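Local coordinates for protein cyclic nucleotide-gated potassium channel mll3241 (Mesorhizobium loti, PDB 4MUV) that conducts potassium ions when activated by cAMP, this chain being its cytoplasmic cyclic nucleotide-binding domain, here with cyclic GMP bound, at residues R41-G46 with V98-T103; D57-V62 with F83-L88. The protein carries 3 engineered substitutions. One frame throughout, in Å; residues are numbered along the deposited sequence.

Interaction 1 of 2, residues R41-G46 with V98-T103; sequences RTVPAG and VSAATT. With PCG (cyclic guanosine monophosphate), chain C.
The flat groups that meet between Pro44-Gly46 and Ala100 are peptides, since neither segment brings an aromatic ring across. The Ala100 carbonyl accepts the amide of Gly46, with Gly46 N 2.9 Å from Ala100 O; the N-H bends (150° at the hydrogen) and comes from above the carbonyl plane, 44° out of it. It is the one hydrogen bond between the segments. Gly46 has a positive phi, a backbone shape that suits glycine. The carbonyl of Pro44 is met by a methyl instead, Ala100 CB lying 3.2 Å from Pro44 O.

That same methyl turns toward the 41-46 segment and also receives Val43, CG1 against CB at 3.9 Å. Ala45 CB comes up to the next carbonyl along, 3.5 Å from Ala101 O. At the far end Thr42 and Thr103 cross at a slant through their methyls, CG2 to CG2 3.7 Å. Thr103 keeps OG1 beside its backbone N (chi1 -44°), which sends CG2 over to Thr42, while its CA-H makes a bent CA-H...O contact with Val43 O, Thr103 CA to Val43 O 3.5 Å. Thr102 OG1 donates to Thr103 O and accepts from Ser66 N. On the pocket side, Val98 CG2 comes within 3.4 Å of O4' of cyclic GMP.

This is a surface contact of the antiparallel beta roll of the domain. It joins the two short connections, the break between 39-43 and 48-50 and the link from 97-100 to 104-110, by which the chain crosses from one sheet to the other. Val43 pairs by backbone with Val104 and packs on Ile49 and Leu106, while Val98 pairs with Ile49 and Cys50.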
loop_
_atom_site.group_PDB
_atom_site.type_symbol
_atom_site.label_atom_id
_atom_site.label_comp_id
_atom_site.label_asym_id
_atom_site.label_seq_id
_atom_site.Cartn_x
_atom_site.Cartn_y
_atom_site.Cartn_z
ATOM N N ARG A 41 -3.601 -5.101 -8.584
ATOM C CA ARG A 41 -2.786 -6.286 -8.779
ATOM C C ARG A 41 -3.287 -7.406 -7.898
ATOM O O ARG A 41 -3.557 -7.188 -6.742
ATOM C CB ARG A 41 -1.338 -5.996 -8.359
ATOM C CG ARG A 41 -0.682 -4.837 -9.103
ATOM C CD ARG A 41 -0.431 -5.293 -10.517
ATOM N NE ARG A 41 0.228 -4.324 -11.408
ATOM C CZ ARG A 41 -0.380 -3.588 -12.343
ATOM N NH1 ARG A 41 -1.698 -3.608 -12.489
ATOM N NH2 ARG A 41 0.356 -2.831 -13.167
ATOM N N THR A 42 -3.354 -8.615 -8.434
ATOM C CA THR A 42 -3.604 -9.795 -7.634
ATOM C C THR A 42 -2.328 -10.623 -7.540
ATOM O O THR A 42 -1.624 -10.834 -8.536
ATOM C CB THR A 42 -4.771 -10.607 -8.205
ATOM O OG1 THR A 42 -5.963 -9.819 -8.151
ATOM C CG2 THR A 42 -5.016 -11.874 -7.409
ATOM N N VAL A 43 -2.013 -11.053 -6.327
ATOM C CA VAL A 43 -0.795 -11.806 -6.025
ATOM C C VAL A 43 -1.161 -13.184 -5.475
ATOM O O VAL A 43 -1.969 -13.274 -4.562
ATOM C CB VAL A 43 0.089 -11.026 -5.007
ATOM C CG1 VAL A 43 1.356 -11.798 -4.676
ATOM C CG2 VAL A 43 0.444 -9.665 -5.558
ATOM N N PRO A 44 -0.601 -14.258 -6.060
ATOM C CA PRO A 44 -0.940 -15.607 -5.586
ATOM C C PRO A 44 -0.393 -15.864 -4.187
ATOM O O PRO A 44 0.645 -15.337 -3.785
ATOM C CB PRO A 44 -0.267 -16.539 -6.602
ATOM C CG PRO A 44 0.806 -15.742 -7.208
ATOM C CD PRO A 44 0.383 -14.293 -7.152
ATOM N N ALA A 45 -1.110 -16.714 -3.476
ATOM C CA ALA A 45 -0.727 -17.123 -2.153
ATOM C C ALA A 45 0.733 -17.542 -2.103
ATOM O O ALA A 45 1.211 -18.286 -2.949
ATOM C CB ALA A 45 -1.629 -18.262 -1.701
ATOM N N GLY A 46 1.432 -17.039 -1.098
ATOM C CA GLY A 46 2.815 -17.394 -0.824
ATOM C C GLY A 46 3.852 -16.492 -1.476
ATOM O O GLY A 46 5.004 -16.457 -1.021
ATOM N N VAL A 98 7.059 -8.890 3.030
ATOM C CA VAL A 98 5.617 -9.050 3.019
ATOM C C VAL A 98 5.284 -9.969 1.857
ATOM O O VAL A 98 5.737 -9.753 0.744
ATOM C CB VAL A 98 4.907 -7.685 2.853
ATOM C CG1 VAL A 98 3.390 -7.857 2.881
ATOM C CG2 VAL A 98 5.382 -6.698 3.899
ATOM N N SER A 99 4.461 -10.969 2.133
ATOM C CA SER A 99 4.077 -12.014 1.197
ATOM C C SER A 99 2.552 -12.146 1.180
ATOM O O SER A 99 1.890 -11.845 2.178
ATOM C CB SER A 99 4.661 -13.355 1.656
ATOM O OG SER A 99 6.060 -13.316 1.856
ATOM N N ALA A 100 1.999 -12.619 0.080
ATOM C CA ALA A 100 0.588 -12.953 0.073
ATOM C C ALA A 100 0.360 -14.130 1.024
ATOM O O ALA A 100 1.081 -15.124 0.984
ATOM C CB ALA A 100 0.140 -13.324 -1.323
ATOM N N ALA A 101 -0.645 -14.023 1.891
ATOM C CA ALA A 101 -1.019 -15.127 2.764
ATOM C C ALA A 101 -2.003 -16.026 1.993
ATOM O O ALA A 101 -1.660 -17.118 1.570
ATOM C CB ALA A 101 -1.620 -14.584 4.045
ATOM N N THR A 102 -3.214 -15.530 1.789
ATOM C CA THR A 102 -4.111 -16.067 0.802
ATOM C C THR A 102 -3.824 -15.312 -0.490
ATOM O O THR A 102 -3.046 -14.357 -0.510
ATOM C CB THR A 102 -5.574 -15.846 1.231
ATOM O OG1 THR A 102 -5.837 -14.447 1.389
ATOM C CG2 THR A 102 -5.885 -16.583 2.525
ATOM N N THR A 103 -4.463 -15.714 -1.577
ATOM C CA THR A 103 -4.470 -14.897 -2.776
ATOM C C THR A 103 -4.947 -13.517 -2.369
ATOM O O THR A 103 -5.902 -13.401 -1.634
ATOM C CB THR A 103 -5.451 -15.454 -3.800
ATOM O OG1 THR A 103 -5.301 -16.867 -3.875
ATOM C CG2 THR A 103 -5.202 -14.800 -5.143
HETATM P PA PCG C . 8.318 -1.101 4.229
HETATM O O1A PCG C . 8.381 -0.142 3.059
HETATM O O2A PCG C . 9.464 -1.072 5.177
HETATM O "O5'" PCG C . 8.168 -2.535 3.673
HETATM C "C5'" PCG C . 7.741 -3.535 4.484
HETATM C "C4'" PCG C . 6.411 -3.096 5.121
HETATM O "O4'" PCG C . 5.713 -4.033 6.024
HETATM C "C3'" PCG C . 6.604 -1.946 5.854
HETATM O "O3'" PCG C . 6.971 -0.804 5.018
HETATM C "C2'" PCG C . 5.212 -1.802 6.593
HETATM O "O2'" PCG C . 4.334 -1.020 5.783
HETATM C "C1'" PCG C . 4.746 -3.120 6.739
HETATM N N9 PCG C . 4.586 -3.607 8.077
HETATM C C8 PCG C . 3.417 -3.991 8.688
HETATM N N7 PCG C . 3.610 -4.288 9.975
HETATM C C5 PCG C . 4.952 -4.091 10.193
HETATM C C6 PCG C . 5.755 -4.239 11.375
HETATM O O6 PCG C . 5.342 -4.614 12.499
HETATM N N1 PCG C . 7.084 -3.940 11.197
HETATM C C2 PCG C . 7.627 -3.478 10.008
HETATM N N2 PCG C . 8.941 -3.196 9.956
HETATM N N3 PCG C . 6.894 -3.324 8.859
HETATM C C4 PCG C . 5.532 -3.649 9.027
#

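Interaction 2 of 2, residues D57-V62 with F83-L88. With PCG (cyclic guanosine monophosphate), chain C.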
loop_
_atom_site.group_PDB
_atom_site.type_symbol
_atom_site.label_atom_id
_atom_site.label_comp_id
_atom_site.label_asym_id
_atom_site.label_seq_id
_atom_site.Cartn_x
_atom_site.Cartn_y
_atom_site.Cartn_z
ATOM N N ASP A 57 9.723 1.547 -4.028
ATOM C CA ASP A 57 9.281 2.598 -4.938
ATOM C C ASP A 57 7.771 2.657 -5.046
ATOM O O ASP A 57 7.253 3.349 -5.910
ATOM C CB ASP A 57 9.884 2.369 -6.331
ATOM C CG ASP A 57 9.401 1.077 -6.960
ATOM O OD1 ASP A 57 8.747 0.281 -6.244
ATOM O OD2 ASP A 57 9.727 0.819 -8.155
ATOM N N ARG A 58 7.072 1.951 -4.173
ATOM C CA ARG A 58 5.619 1.975 -4.169
ATOM C C ARG A 58 5.098 1.462 -2.842
ATOM O O ARG A 58 5.841 0.906 -2.036
ATOM C CB ARG A 58 5.100 1.098 -5.291
ATOM C CG ARG A 58 5.413 -0.365 -5.078
ATOM C CD ARG A 58 5.393 -1.156 -6.361
ATOM N NE ARG A 58 6.489 -0.765 -7.224
ATOM C CZ ARG A 58 6.597 -1.098 -8.503
ATOM N NH1 ARG A 58 5.671 -1.847 -9.089
ATOM N NH2 ARG A 58 7.640 -0.680 -9.194
ATOM N N MET A 59 3.810 1.667 -2.599
ATOM C CA MET A 59 3.150 1.035 -1.457
ATOM C C MET A 59 1.845 0.419 -1.934
ATOM O O MET A 59 1.482 0.543 -3.113
ATOM C CB MET A 59 2.931 1.996 -0.288
ATOM C CG MET A 59 1.942 3.092 -0.584
ATOM S SD MET A 59 1.390 3.986 0.880
ATOM C CE MET A 59 0.457 2.703 1.705
ATOM N N PHE A 60 1.168 -0.273 -1.027
ATOM C CA PHE A 60 0.074 -1.160 -1.394
ATOM C C PHE A 60 -1.060 -1.049 -0.385
ATOM O O PHE A 60 -0.828 -1.016 0.835
ATOM C CB PHE A 60 0.538 -2.601 -1.406
ATOM C CG PHE A 60 1.708 -2.861 -2.311
ATOM C CD1 PHE A 60 1.503 -3.215 -3.632
ATOM C CD2 PHE A 60 2.997 -2.795 -1.829
ATOM C CE1 PHE A 60 2.565 -3.472 -4.475
ATOM C CE2 PHE A 60 4.078 -3.051 -2.668
ATOM C CZ PHE A 60 3.856 -3.390 -3.991
ATOM N N PHE A 61 -2.295 -1.009 -0.897
ATOM C CA PHE A 61 -3.518 -1.057 -0.096
ATOM C C PHE A 61 -4.147 -2.413 -0.312
ATOM O O PHE A 61 -4.418 -2.815 -1.434
ATOM C CB PHE A 61 -4.459 0.069 -0.516
ATOM C CG PHE A 61 -3.843 1.406 -0.308
ATOM C CD1 PHE A 61 -3.039 1.967 -1.275
ATOM C CD2 PHE A 61 -4.007 2.075 0.893
ATOM C CE1 PHE A 61 -2.436 3.176 -1.057
ATOM C CE2 PHE A 61 -3.381 3.280 1.119
ATOM C CZ PHE A 61 -2.599 3.833 0.138
ATOM N N VAL A 62 -4.374 -3.145 0.783
ATOM C CA VAL A 62 -5.000 -4.467 0.678
ATOM C C VAL A 62 -6.503 -4.291 0.506
ATOM O O VAL A 62 -7.148 -3.581 1.284
ATOM C CB VAL A 62 -4.742 -5.324 1.931
ATOM C CG1 VAL A 62 -5.361 -6.689 1.792
ATOM C CG2 VAL A 62 -3.248 -5.456 2.193
ATOM N N PHE A 83 0.554 -1.347 3.416
ATOM C CA PHE A 83 1.958 -1.601 3.720
ATOM C C PHE A 83 2.845 -1.038 2.620
ATOM O O PHE A 83 2.401 -0.816 1.496
ATOM C CB PHE A 83 2.183 -3.100 3.928
ATOM C CG PHE A 83 1.947 -3.940 2.710
ATOM C CD1 PHE A 83 0.694 -4.441 2.427
ATOM C CD2 PHE A 83 2.988 -4.257 1.860
ATOM C CE1 PHE A 83 0.488 -5.216 1.294
ATOM C CE2 PHE A 83 2.775 -5.026 0.730
ATOM C CZ PHE A 83 1.539 -5.506 0.446
ATOM N N GLY A 84 4.122 -0.833 2.966
ATOM C CA GLY A 84 5.101 -0.281 2.041
ATOM C C GLY A 84 5.331 1.206 2.191
ATOM O O GLY A 84 6.187 1.769 1.514
ATOM N N GLU A 85 4.575 1.837 3.092
ATOM C CA GLU A 85 4.740 3.269 3.330
ATOM C C GLU A 85 6.080 3.617 3.970
ATOM O O GLU A 85 6.603 4.688 3.752
ATOM C CB GLU A 85 3.609 3.825 4.214
ATOM C CG GLU A 85 3.618 3.438 5.702
ATOM C CD GLU A 85 3.341 1.951 5.927
ATOM O OE1 GLU A 85 2.637 1.332 5.091
ATOM O OE2 GLU A 85 3.837 1.394 6.927
ATOM N N MET A 86 6.664 2.712 4.740
ATOM C CA MET A 86 7.842 3.085 5.512
ATOM C C MET A 86 9.008 3.455 4.622
ATOM O O MET A 86 9.687 4.448 4.877
ATOM C CB MET A 86 8.223 1.979 6.497
ATOM C CG MET A 86 7.209 1.810 7.614
ATOM S SD MET A 86 7.396 0.311 8.597
ATOM C CE MET A 86 8.871 0.739 9.508
ATOM N N ALA A 87 9.247 2.677 3.572
ATOM C CA ALA A 87 10.370 2.970 2.676
ATOM C C ALA A 87 10.140 4.273 1.934
ATOM O O ALA A 87 11.091 4.999 1.634
ATOM C CB ALA A 87 10.552 1.862 1.692
ATOM N N LEU A 88 8.881 4.574 1.626
ATOM C CA LEU A 88 8.572 5.814 0.924
ATOM C C LEU A 88 8.792 7.051 1.788
ATOM O O LEU A 88 9.219 8.097 1.287
ATOM C CB LEU A 88 7.154 5.793 0.369
ATOM C CG LEU A 88 6.801 4.645 -0.566
ATOM C CD1 LEU A 88 5.384 4.795 -1.114
ATOM C CD2 LEU A 88 7.793 4.546 -1.697
HETATM P PA PCG C . 8.318 -1.101 4.229
HETATM O O1A PCG C . 8.381 -0.142 3.059
HETATM O O2A PCG C . 9.464 -1.072 5.177
HETATM O "O5'" PCG C . 8.168 -2.535 3.673
HETATM C "C5'" PCG C . 7.741 -3.535 4.484
HETATM C "C4'" PCG C . 6.411 -3.096 5.121
HETATM O "O4'" PCG C . 5.713 -4.033 6.024
HETATM C "C3'" PCG C . 6.604 -1.946 5.854
HETATM O "O3'" PCG C . 6.971 -0.804 5.018
HETATM C "C2'" PCG C . 5.212 -1.802 6.593
HETATM O "O2'" PCG C . 4.334 -1.020 5.783
HETATM C "C1'" PCG C . 4.746 -3.120 6.739
HETATM N N9 PCG C . 4.586 -3.607 8.077
HETATM C C8 PCG C . 3.417 -3.991 8.688
HETATM N N7 PCG C . 3.610 -4.288 9.975
HETATM C C5 PCG C . 4.952 -4.091 10.193
HETATM C C6 PCG C . 5.755 -4.239 11.375
HETATM O O6 PCG C . 5.342 -4.614 12.499
HETATM N N1 PCG C . 7.084 -3.940 11.197
HETATM C C2 PCG C . 7.627 -3.478 10.008
HETATM N N2 PCG C . 8.941 -3.196 9.956
HETATM N N3 PCG C . 6.894 -3.324 8.859
HETATM C C4 PCG C . 5.532 -3.649 9.027
#
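Phe60 and Phe83 are joined first by backbone bonds, as an antiparallel hydrogen-bonded pair: Phe60 N reaches Phe83 O at 2.9 Å, and Phe83 N reaches Phe60 O at 2.9 Å.

Aromatic contact follows on the same side of the sheet. The rings lie nearly parallel, 22° apart, but are slid so far that they barely overlap, with centroids 5.1 Å apart. A CH-pi contact fills in, Phe60 CB standing over one face of the Phe83 ring, 3.9 Å from its centroid; Val62 CG2 touches that ring's edge. Phe83 has CG between its N and carbonyl carbon (chi1 65°), which brings the ring back to the Phe60 side chain, its face against CB.

Apolar packing continues with Leu88 CD1 on Met59 CB (3.8 Å) and Met59 SD against Glu85 CB, the two side chains crossing at a slant.

Polar bonds hold the nucleotide. O2' accepts from Gly84 N (2.8 Å) and donates to Glu85 OE2 (2.7 Å), while Ala87 N reaches phosphate O1A at 3.0 Å. Glu85 OE2 is also salt-bridged to Arg135.

Thus the phosphate-binding cassette, with helix 85-90, is seated on strand 58-64. Strand 104-110 pairs with that strand's other edge, and Phe114 and Phe128 of helices 111-120 and 122-139 cover Met59.

How the interactions relate
From the N terminus, strand 39-43 leads into the first connection of interaction 1, whose partner arrives only after 51 intervening residues. Within that long excursion lies interaction 2: twenty residues separate segment 57-62 from 83-88, where the chain returns as the end of strand 82-83 and helix 85-90. The two closures therefore nest and do not cross. Interaction 2 ties the cassette helix to the sheet at the core of the domain, whereas interaction 1 ties together two surface connections that link both sheets. Their centres lie about 15 Å apart, yet Val98 CG1 packs on Phe83 CE2 at 3.6 Å, and both contacts border the cyclic GMP.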